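Local coordinates for hypothetical protein (Lactobacillus plantarum, PDB 2IAY) that is of unknown function but belongs to the DUF1831 family and may have a role in amino-acid metabolism, at residues K9-T14 against V80-I85; Y17-T22 against T68-T73; K25-D30 against R108-T113. All blocks are in the same frame, centred on the assembly; numbering follows the deposited sequence. Where two conformers were deposited one is given.

Contact 1: K9-T14 against V80-I85; sequences KLDGDT and VQRANI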
# COMPACT_ATOMS: atom_id res chain seq x y z
N LYS A 9 1.01 2.52 -9.57
CA LYS A 9 -0.02 3.52 -9.60
C LYS A 9 -1.32 2.84 -9.23
O LYS A 9 -1.76 1.94 -9.94
CB LYS A 9 -0.15 4.14 -11.00
CG LYS A 9 -1.22 5.19 -11.05
CD LYS A 9 -1.35 5.77 -12.44
CE LYS A 9 -0.18 6.67 -12.70
N LEU A 10 -1.91 3.22 -8.10
CA LEU A 10 -3.18 2.68 -7.68
C LEU A 10 -4.27 2.97 -8.67
O LEU A 10 -4.23 3.99 -9.38
CB LEU A 10 -3.58 3.21 -6.29
CG LEU A 10 -2.61 2.87 -5.15
CD1 LEU A 10 -3.01 3.71 -3.94
CD2 LEU A 10 -2.64 1.37 -4.84
N ASP A 11 -5.25 2.06 -8.74
CA ASP A 11 -6.33 2.24 -9.68
C ASP A 11 -6.96 3.61 -9.47
O ASP A 11 -7.39 3.98 -8.36
CB ASP A 11 -7.40 1.14 -9.49
CG ASP A 11 -6.98 -0.20 -9.97
OD1 ASP A 11 -5.94 -0.36 -10.63
OD2 ASP A 11 -7.77 -1.15 -9.80
N GLY A 12 -7.04 4.38 -10.55
CA GLY A 12 -7.64 5.68 -10.48
C GLY A 12 -6.79 6.82 -9.99
O GLY A 12 -7.19 7.97 -10.04
N ASP A 13 -5.64 6.52 -9.45
CA ASP A 13 -4.84 7.56 -8.84
C ASP A 13 -4.16 8.43 -9.90
O ASP A 13 -3.87 7.97 -11.00
CB ASP A 13 -3.83 6.88 -7.89
CG ASP A 13 -3.32 7.79 -6.77
OD1 ASP A 13 -3.44 9.05 -6.84
OD2 ASP A 13 -2.71 7.23 -5.80
N THR A 14 -3.85 9.66 -9.52
CA THR A 14 -3.01 10.53 -10.35
C THR A 14 -1.53 10.48 -9.95
O THR A 14 -0.65 10.90 -10.69
CB THR A 14 -3.51 11.97 -10.31
OG1 THR A 14 -3.32 12.48 -8.99
CG2 THR A 14 -4.99 12.02 -10.76
N VAL A 80 -10.14 -8.84 -1.72
CA VAL A 80 -9.79 -9.43 -3.01
C VAL A 80 -10.14 -8.61 -4.24
O VAL A 80 -9.32 -8.48 -5.13
CB VAL A 80 -10.53 -10.78 -3.14
CG1 VAL A 80 -10.32 -11.44 -4.53
CG2 VAL A 80 -10.06 -11.68 -2.00
N GLN A 81 -11.40 -8.15 -4.33
CA GLN A 81 -11.87 -7.42 -5.51
C GLN A 81 -11.16 -6.10 -5.64
O GLN A 81 -11.18 -5.31 -4.70
CB GLN A 81 -13.35 -7.10 -5.42
CG GLN A 81 -14.20 -7.97 -6.20
CD GLN A 81 -15.63 -7.70 -5.94
OE1 GLN A 81 -16.12 -7.91 -4.83
NE2 GLN A 81 -16.32 -7.20 -6.95
N ARG A 82 -10.56 -5.83 -6.81
CA ARG A 82 -9.94 -4.53 -7.12
C ARG A 82 -10.94 -3.40 -6.98
O ARG A 82 -12.10 -3.50 -7.43
CB ARG A 82 -9.36 -4.47 -8.55
CG ARG A 82 -8.27 -5.40 -8.84
CD ARG A 82 -7.01 -4.70 -9.16
NE ARG A 82 -7.07 -3.79 -10.30
CZ ARG A 82 -6.75 -4.10 -11.56
NH1 ARG A 82 -6.46 -5.36 -11.97
NH2 ARG A 82 -6.79 -3.10 -12.43
N ALA A 83 -10.48 -2.32 -6.39
CA ALA A 83 -11.27 -1.13 -6.16
C ALA A 83 -10.51 0.06 -6.66
O ALA A 83 -9.27 0.10 -6.63
CB ALA A 83 -11.58 -0.97 -4.67
N ASN A 84 -11.28 1.07 -7.03
CA ASN A 84 -10.77 2.38 -7.46
C ASN A 84 -11.36 3.40 -6.53
O ASN A 84 -12.55 3.70 -6.59
CB ASN A 84 -11.23 2.64 -8.91
CG ASN A 84 -10.71 3.94 -9.51
OD1 ASN A 84 -10.51 4.92 -8.80
ND2 ASN A 84 -10.57 3.98 -10.84
N ILE A 85 -10.54 3.89 -5.60
CA ILE A 85 -11.05 4.82 -4.59
C ILE A 85 -10.98 6.27 -5.06
O ILE A 85 -11.39 7.16 -4.30
CB ILE A 85 -10.34 4.56 -3.21
CG1 ILE A 85 -8.94 5.11 -3.17
CG2 ILE A 85 -10.34 3.09 -2.81
CD1 ILE A 85 -8.35 5.16 -1.73
O HOH W 1 -7.79 3.11 -5.79
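Asp11 and Gly12, at the corner of a type II beta turn from Leu10 to Asp13, press against Arg82 and Asn84 of the loop 80-85; a bond from Asp13 N to Leu10 O closes the turn. Asp11 has the largest share of the contact. Its CB lies 3.6 Å from Ala83 O, and with CG beside the backbone N (chi1 -72°) the carboxylate extends to Arg82. Asp11 OD2 accepts from Arg82 NE at 2.8 Å in a nearly straight bond (175°), using its syn lone pair and lying in the guanidinium plane. The arginine chain bends at chi2 and chi3 to present this edge; the two flat groups are turned 54° apart, and NH2 adds weak bonds to OD1 and OD2. An alanine in place of Asp11 would probably leave the Arg82 guanidinium without its carboxylate mate and freer to turn. Asp11 O accepts from a water at 2.7 Å, and that water accepts from Ile85 N at 2.9 Å. Gly12 CA then meets the amide of Asn84, 3.4 Å from ND2, where a CB would run into OD1; at the Gly12 backbone angles it would also jam against Asp11 O. Asn84 OD1 itself accepts from the backbone N atoms of Phe86 and Lys87. Beyond the corner, Asp13 makes a salt bridge with Arg99 of helix 92-107. Thus the turn of the beta-hairpin of strands 7-8 and 17-19 lies on the loop leading from strand 70-76 to helix 92-107, with Leu10 reaching Leu98 of that helix.

Contact 2: Y17-T22 against T68-T73; sequences YTLSPT and TGFKMT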
# COMPACT_ATOMS: atom_id res chain seq x y z
N TYR A 17 3.69 5.76 -6.97
CA TYR A 17 4.59 5.57 -5.85
C TYR A 17 5.74 4.70 -6.31
O TYR A 17 5.56 3.74 -7.06
CB TYR A 17 3.85 4.91 -4.65
CG TYR A 17 2.90 5.86 -4.02
CD1 TYR A 17 1.59 5.94 -4.46
CD2 TYR A 17 3.30 6.70 -3.00
CE1 TYR A 17 0.71 6.83 -3.89
CE2 TYR A 17 2.41 7.57 -2.43
CZ TYR A 17 1.13 7.65 -2.90
OH TYR A 17 0.23 8.54 -2.36
N THR A 18 6.94 5.06 -5.86
CA THR A 18 8.17 4.35 -6.17
C THR A 18 8.78 3.79 -4.91
O THR A 18 8.87 4.45 -3.89
CB THR A 18 9.14 5.34 -6.81
OG1 THR A 18 8.57 5.83 -8.02
CG2 THR A 18 10.50 4.69 -7.15
N LEU A 19 9.25 2.56 -4.98
CA LEU A 19 9.94 1.94 -3.86
C LEU A 19 11.31 2.60 -3.71
O LEU A 19 12.03 2.72 -4.65
CB LEU A 19 10.07 0.44 -4.10
CG LEU A 19 10.70 -0.39 -2.97
CD1 LEU A 19 9.82 -0.43 -1.73
CD2 LEU A 19 11.04 -1.79 -3.43
N SER A 20 11.66 2.99 -2.50
CA SER A 20 12.95 3.57 -2.27
C SER A 20 14.04 2.58 -2.59
O SER A 20 14.01 1.45 -2.11
CB SER A 20 13.13 4.04 -0.85
OG SER A 20 14.50 4.39 -0.69
N PRO A 21 15.10 3.01 -3.33
CA PRO A 21 16.22 2.13 -3.60
C PRO A 21 17.08 1.85 -2.36
O PRO A 21 17.98 1.03 -2.43
CB PRO A 21 17.01 2.89 -4.67
CG PRO A 21 16.71 4.31 -4.42
CD PRO A 21 15.25 4.31 -3.99
N THR A 22 16.78 2.54 -1.26
CA THR A 22 17.50 2.37 -0.01
C THR A 22 16.60 1.84 1.10
O THR A 22 16.97 1.92 2.27
CB THR A 22 18.16 3.70 0.42
OG1 THR A 22 17.18 4.75 0.49
CG2 THR A 22 19.22 4.08 -0.57
N THR A 68 13.81 -5.20 -3.51
CA THR A 68 14.03 -4.47 -4.76
C THR A 68 12.75 -4.28 -5.59
O THR A 68 12.82 -3.61 -6.60
CB THR A 68 15.03 -5.22 -5.63
OG1 THR A 68 14.52 -6.54 -5.82
CG2 THR A 68 16.42 -5.23 -5.03
N GLY A 69 11.62 -4.82 -5.15
CA GLY A 69 10.38 -4.60 -5.87
C GLY A 69 9.20 -4.72 -4.95
O GLY A 69 9.33 -5.26 -3.85
N PHE A 70 8.05 -4.17 -5.36
CA PHE A 70 6.87 -4.18 -4.52
C PHE A 70 5.61 -4.34 -5.36
O PHE A 70 5.63 -4.25 -6.59
CB PHE A 70 6.77 -2.98 -3.56
CG PHE A 70 6.24 -1.68 -4.13
CD1 PHE A 70 6.88 -0.98 -5.16
CD2 PHE A 70 5.16 -1.05 -3.52
CE1 PHE A 70 6.41 0.24 -5.58
CE2 PHE A 70 4.70 0.17 -3.96
CZ PHE A 70 5.33 0.83 -4.98
N LYS A 71 4.53 -4.58 -4.64
CA LYS A 71 3.18 -4.61 -5.12
C LYS A 71 2.33 -3.80 -4.16
O LYS A 71 2.54 -3.84 -2.96
CB LYS A 71 2.62 -6.04 -5.17
CG LYS A 71 3.39 -6.97 -6.03
CD LYS A 71 3.04 -8.42 -5.76
CE LYS A 71 3.77 -9.37 -6.68
NZ LYS A 71 3.33 -10.80 -6.52
N MSE A 72 1.34 -3.07 -4.69
CA MSE A 72 0.44 -2.33 -3.84
C MSE A 72 -0.89 -2.19 -4.54
O MSE A 72 -0.94 -1.91 -5.73
CB MSE A 72 1.02 -0.98 -3.49
CG MSE A 72 0.17 -0.18 -2.50
SE MSE A 72 1.07 1.47 -1.95
CE MSE A 72 1.00 2.34 -3.64
N THR A 73 -1.97 -2.43 -3.81
CA THR A 73 -3.32 -2.44 -4.38
C THR A 73 -4.34 -1.90 -3.39
O THR A 73 -4.15 -1.97 -2.20
CB THR A 73 -3.74 -3.87 -4.79
OG1 THR A 73 -3.60 -4.76 -3.68
CG2 THR A 73 -2.89 -4.40 -5.98
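Leu19 and Phe70 interlock at the centre of this buried contact. The phenyl ring is the main bump from strand 70-73: with CG between the backbone N and the carbonyl carbon (chi1 81°), it projects against the backbone of strand 17-19. Phe70 CD1 abuts Leu19 CB at 3.6 Å, while Phe70 CZ meets Tyr17 O at 3.6 Å, the oxygen lying at the ring edge and in its plane. The ring thus fits the hollow between the Leu19 side chain and the Tyr17 carbonyl. In return, the CD2 branch of Leu19 reaches past the ring to rest on the Thr68-Gly69 peptide, 3.5 Å from Gly69 N. The two strands belong to different antiparallel sheets and run in nearly opposite senses, 151° apart with axes 8.6 Å from each other; between them the contact is made by side chains and by a ring edge on a carbonyl. Farther along, Met72, a selenomethionine, turns its chain at chi3 (67°) to bring CE against Tyr17 CD1, at 3.7 Å. The Tyr17 ring leads away from strand 70-73 toward helix 92-107, where Leu102 packs on both Tyr17 and Met72.

Contact 3: K25-D30 against R108-T113; sequences KYTLMD and RDILTT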
# COMPACT_ATOMS: atom_id res chain seq x y z
N LYS A 25 14.98 -3.34 5.74
CA LYS A 25 14.25 -4.38 6.48
C LYS A 25 13.72 -3.84 7.80
O LYS A 25 12.53 -3.99 8.11
CB LYS A 25 15.21 -5.57 6.74
CG LYS A 25 14.69 -6.62 7.70
CD LYS A 25 15.75 -7.62 8.14
CE LYS A 25 15.14 -8.64 9.07
NZ LYS A 25 16.13 -9.66 9.44
N TYR A 26 14.59 -3.24 8.61
CA TYR A 26 14.18 -2.87 9.95
C TYR A 26 13.19 -1.71 9.90
O TYR A 26 12.37 -1.58 10.79
CB TYR A 26 15.38 -2.53 10.87
CG TYR A 26 16.30 -3.72 11.13
CD1 TYR A 26 15.83 -4.98 11.38
CD2 TYR A 26 17.68 -3.52 11.12
CE1 TYR A 26 16.75 -6.06 11.59
CE2 TYR A 26 18.55 -4.49 11.35
CZ TYR A 26 18.10 -5.74 11.57
OH TYR A 26 19.09 -6.68 11.79
N THR A 27 13.31 -0.84 8.91
CA THR A 27 12.36 0.24 8.75
C THR A 27 10.98 -0.30 8.34
O THR A 27 9.94 0.12 8.88
CB THR A 27 12.87 1.28 7.78
OG1 THR A 27 14.14 1.71 8.25
CG2 THR A 27 11.91 2.50 7.71
N LEU A 28 10.96 -1.25 7.41
CA LEU A 28 9.69 -1.91 7.06
C LEU A 28 9.02 -2.46 8.31
O LEU A 28 7.82 -2.28 8.55
CB LEU A 28 9.88 -3.01 6.01
CG LEU A 28 10.22 -2.51 4.61
CD1 LEU A 28 10.64 -3.69 3.78
CD2 LEU A 28 9.05 -1.79 3.94
N MSE A 29 9.79 -3.17 9.13
CA MSE A 29 9.27 -3.77 10.36
C MSE A 29 8.76 -2.70 11.29
O MSE A 29 7.71 -2.82 11.90
CB MSE A 29 10.38 -4.57 11.08
CG MSE A 29 10.74 -5.81 10.28
SE MSE A 29 12.17 -6.82 11.12
CE MSE A 29 11.83 -8.49 10.13
N ASP A 30 9.52 -1.63 11.42
CA ASP A 30 9.14 -0.51 12.29
C ASP A 30 7.83 0.15 11.87
O ASP A 30 7.11 0.67 12.71
CB ASP A 30 10.27 0.53 12.33
CG ASP A 30 10.07 1.56 13.44
OD1 ASP A 30 9.89 1.12 14.59
OD2 ASP A 30 10.14 2.80 13.15
N ARG A 108 9.67 7.91 6.03
CA ARG A 108 10.60 6.91 6.55
C ARG A 108 11.35 6.14 5.45
O ARG A 108 11.87 5.08 5.68
CB ARG A 108 9.89 5.99 7.54
CG ARG A 108 9.17 6.73 8.66
CD ARG A 108 10.10 7.24 9.74
NE ARG A 108 10.58 6.12 10.54
CZ ARG A 108 11.81 5.60 10.50
NH1 ARG A 108 12.81 6.14 9.77
NH2 ARG A 108 12.06 4.54 11.23
N ASP A 109 11.43 6.72 4.25
CA ASP A 109 12.28 6.15 3.19
C ASP A 109 11.84 4.76 2.75
O ASP A 109 12.68 3.91 2.48
CB ASP A 109 13.78 6.18 3.56
CG ASP A 109 14.73 5.78 2.43
OD1 ASP A 109 14.50 6.17 1.29
OD2 ASP A 109 15.74 5.07 2.69
N ILE A 110 10.53 4.58 2.62
CA ILE A 110 9.97 3.37 2.04
C ILE A 110 9.48 3.62 0.63
O ILE A 110 9.80 2.84 -0.28
CB ILE A 110 8.89 2.73 2.95
CG1 ILE A 110 9.52 2.29 4.31
CG2 ILE A 110 8.19 1.57 2.23
CD1 ILE A 110 8.52 1.97 5.39
N LEU A 111 8.71 4.69 0.46
CA LEU A 111 8.16 5.09 -0.85
C LEU A 111 8.54 6.54 -1.14
O LEU A 111 8.69 7.33 -0.20
CB LEU A 111 6.63 5.00 -0.88
CG LEU A 111 6.03 3.61 -0.67
CD1 LEU A 111 4.49 3.72 -0.67
CD2 LEU A 111 6.52 2.63 -1.76
N THR A 112 8.58 6.87 -2.41
CA THR A 112 8.57 8.27 -2.87
C THR A 112 7.46 8.44 -3.90
O THR A 112 6.88 7.47 -4.36
CB THR A 112 9.90 8.69 -3.46
OG1 THR A 112 10.17 7.90 -4.62
CG2 THR A 112 11.00 8.60 -2.44
N THR A 113 7.14 9.67 -4.23
CA THR A 113 6.26 9.94 -5.37
C THR A 113 6.84 11.12 -6.15
O THR A 113 7.81 11.75 -5.74
CB THR A 113 4.78 10.12 -4.89
OG1 THR A 113 3.89 10.24 -6.00
CG2 THR A 113 4.60 11.31 -4.01
O HOH W 2 14.75 3.73 10.98
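Thr27, Arg108 and Ile110 bury the most surface here, with the threonine methyl set into the bend of the chain between the other two. Thr27 CG2 lies 3.3 Å from Arg108 O and 4.1 Å from Ile110 CD1. The torsion that places this methyl anti to the backbone N (chi1 -55° for OG1) also brings it over one face of the Arg108 guanidinium, 3.9 Å above the plane and offset toward the rim. Arg108 has two conformers; in the one described it folds back over Thr27 through bends at chi2 and chi3, and Arg108 NH2 donates to Asp30 OD2 at 3.2 Å, one helical turn farther on. That salt bridge uses the guanidinium edge, but the acceptor is met on its anti side and 29° out of the carboxylate plane. In the same conformer a water accepts a second bond from Arg108 NH2 at 2.8 Å. On the buried side, Ile110 CG2 packs against Leu28 CD2 at 3.9 Å, so a polar outer part gives way to an apolar inner one. The contact lays the short helix 25-30 against the link between helix 92-107 and strand 111-113. Beneath it, Ile110 touches Phe105 of helix 92-107 and Met61 of strand 57-63, and Leu28 packs on Val63 of the same strand.

Contact 1 and contact 3 lie on opposite sides of the centre of the chain, their centres about 22 Å apart, and contact 2 lies between, its centre about 16 Å from that of contact 1 and 10 Å from that of contact 3. Leu10 of contact 1 packs on Met72 and Thr73 of contact 2. Strands 17-19 and 111-113 are neighbours in one sheet, and Asp109 probably accepts hydrogen bonds from Ser20 and Thr22, joining contacts 2 and 3. In sequence, all three first segments precede all three second ones; 17-22 and 68-73 both fall between the partners of contact 1, whereas contact 3 crosses both. Early and late parts of the chain are thereby tied into one compact domain.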